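Isoaspartyl dipeptidase (Fervidobacterium islandicum, PDB 7CDH) probably hydrolyses isoaspartyl (beta-aspartyl) dipeptides with a two-zinc centre, as a metallopeptidase of the amidohydrolase family linked to protein repair. Local coordinates at residues His63-Gly68 against Tyr110-Ser115. Residues are numbered along the deposited sequence; the frame is centred on the assembly and turned at random.
Sequences HITGGG and YAKAKS. With ZN (zinc ion), chain L.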
loop_
_atom_site.group_PDB
_atom_site.type_symbol
_atom_site.label_atom_id
_atom_site.label_comp_id
_atom_site.label_asym_id
_atom_site.label_seq_id
_atom_site.Cartn_x
_atom_site.Cartn_y
_atom_site.Cartn_z
ATOM N N HIS A 63 5.191 -8.594 31.179
ATOM C CA HIS A 63 5.893 -7.878 30.095
ATOM C C HIS A 63 7.213 -8.581 29.879
ATOM O O HIS A 63 8.179 -8.023 30.288
ATOM C CB HIS A 63 6.013 -6.396 30.421
ATOM C CG HIS A 63 4.667 -5.761 30.482
ATOM N ND1 HIS A 63 3.924 -5.529 29.362
ATOM C CD2 HIS A 63 3.900 -5.364 31.523
ATOM C CE1 HIS A 63 2.768 -4.963 29.701
ATOM N NE2 HIS A 63 2.724 -4.853 31.021
ATOM N N ILE A 64 7.202 -9.771 29.278
ATOM C CA ILE A 64 8.404 -10.626 29.142
ATOM C C ILE A 64 9.543 -9.910 28.380
ATOM O O ILE A 64 10.740 -10.260 28.648
ATOM C CB ILE A 64 8.038 -11.970 28.509
ATOM C CG1 ILE A 64 7.511 -11.877 27.074
ATOM C CG2 ILE A 64 7.070 -12.704 29.414
ATOM C CD1 ILE A 64 7.246 -13.275 26.445
ATOM N N THR A 65 9.256 -8.957 27.485
ATOM C CA THR A 65 10.326 -8.282 26.699
ATOM C C THR A 65 10.814 -7.009 27.396
ATOM O O THR A 65 11.778 -6.412 26.920
ATOM C CB THR A 65 9.907 -7.944 25.270
ATOM O OG1 THR A 65 8.915 -6.929 25.312
ATOM C CG2 THR A 65 9.437 -9.159 24.518
ATOM N N GLY A 66 10.221 -6.643 28.514
ATOM C CA GLY A 66 10.442 -5.342 29.153
ATOM C C GLY A 66 9.290 -4.422 28.853
ATOM O O GLY A 66 8.576 -4.662 27.881
ATOM N N GLY A 67 9.066 -3.448 29.717
ATOM C CA GLY A 67 8.055 -2.404 29.506
ATOM C C GLY A 67 8.551 -1.055 29.964
ATOM O O GLY A 67 9.706 -0.677 29.651
ATOM N N GLY A 68 7.732 -0.329 30.682
ATOM C CA GLY A 68 8.155 1.023 31.075
ATOM C C GLY A 68 8.211 1.929 29.858
ATOM O O GLY A 68 7.597 1.562 28.814
ATOM N N TYR A 110 7.305 -12.483 20.592
ATOM C CA TYR A 110 7.217 -13.879 20.118
ATOM C C TYR A 110 8.568 -14.566 20.370
ATOM O O TYR A 110 8.604 -15.703 20.879
ATOM C CB TYR A 110 6.832 -13.856 18.633
ATOM C CG TYR A 110 6.793 -15.209 17.978
ATOM C CD1 TYR A 110 5.654 -15.973 18.057
ATOM C CD2 TYR A 110 7.868 -15.726 17.271
ATOM C CE1 TYR A 110 5.577 -17.235 17.489
ATOM C CE2 TYR A 110 7.806 -16.981 16.678
ATOM C CZ TYR A 110 6.657 -17.747 16.808
ATOM O OH TYR A 110 6.487 -18.982 16.257
ATOM N N ALA A 111 9.652 -13.926 19.916
ATOM C CA ALA A 111 11.028 -14.475 19.988
ATOM C C ALA A 111 11.358 -14.756 21.462
ATOM O O ALA A 111 11.825 -15.864 21.742
ATOM C CB ALA A 111 12.037 -13.536 19.351
ATOM N N LYS A 112 11.133 -13.780 22.347
ATOM C CA LYS A 112 11.302 -13.927 23.816
ATOM C C LYS A 112 10.442 -15.081 24.344
ATOM O O LYS A 112 11.010 -15.947 25.025
ATOM C CB LYS A 112 10.937 -12.648 24.557
ATOM C CG LYS A 112 11.149 -12.710 26.062
ATOM C CD LYS A 112 12.497 -13.254 26.463
ATOM C CE LYS A 112 12.935 -12.750 27.821
ATOM N NZ LYS A 112 14.198 -13.390 28.266
ATOM N N ALA A 113 9.159 -15.148 23.970
ATOM C CA ALA A 113 8.265 -16.258 24.378
ATOM C C ALA A 113 8.859 -17.602 23.936
ATOM O O ALA A 113 8.718 -18.602 24.677
ATOM C CB ALA A 113 6.858 -16.077 23.867
ATOM N N LYS A 114 9.503 -17.642 22.784
ATOM C CA LYS A 114 10.078 -18.905 22.235
ATOM C C LYS A 114 11.342 -19.279 23.002
ATOM O O LYS A 114 11.561 -20.499 23.197
ATOM C CB LYS A 114 10.447 -18.791 20.757
ATOM C CG LYS A 114 9.261 -18.926 19.829
ATOM C CD LYS A 114 8.772 -20.314 19.809
ATOM C CE LYS A 114 7.834 -20.618 18.678
ATOM N NZ LYS A 114 8.086 -21.988 18.179
ATOM N N SER A 115 12.136 -18.294 23.424
ATOM C CA SER A 115 13.394 -18.618 24.121
ATOM C C SER A 115 13.088 -19.031 25.572
ATOM O O SER A 115 13.751 -19.980 26.051
ATOM C CB SER A 115 14.425 -17.534 24.013
ATOM O OG SER A 115 14.021 -16.402 24.708
HETATM ZN ZN ZN L . 0.714 -4.608 32.177
#
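Ile64 and Thr65 pack against Lys112 and Ala113 in a buried apolar contact between the metal-binding loop after strand 61-62 and helix 106-118. Ile64 CG1 sits between its backbone N and carbonyl carbon (chi1 64°), and the extended chain beyond it leads to the helix backbone. There Ile64 CD1 lies 3.6 Å from Ala113 N and also meets Ala113 CB. Alongside, the Lys112 side chain passes that of Ile64 in the opposite sense, with Lys112 CG 3.9 Å from Ile64 CG1. Bent at chi2 (48°), the Lys112 chain turns along the loop, bringing CE within 3.4 Å of Ile64 O; its ammonium goes on to hydrogen-bond Leu80 O. Thr65 adds its methyl, CG2 lying 3.8 Å from Lys112 CB. No hydrogen bond links the two segments. Leu109 and Leu116 of the same helix extend the apolar surface around Ile64. His63 to Gly66 form a type I beta turn, closed by the hydrogen bond from Gly66 N to His63 O. One residue before Ile64, His63 binds zinc through NE2 at 2.3 Å, and Cys96 O accepts from its ND1. His61, the other histidine of the His-x-His motif, completes the site with Glu156 and Asp285; the motif at the end of the first barrel strand is a hallmark of amidohydrolase TIM barrels.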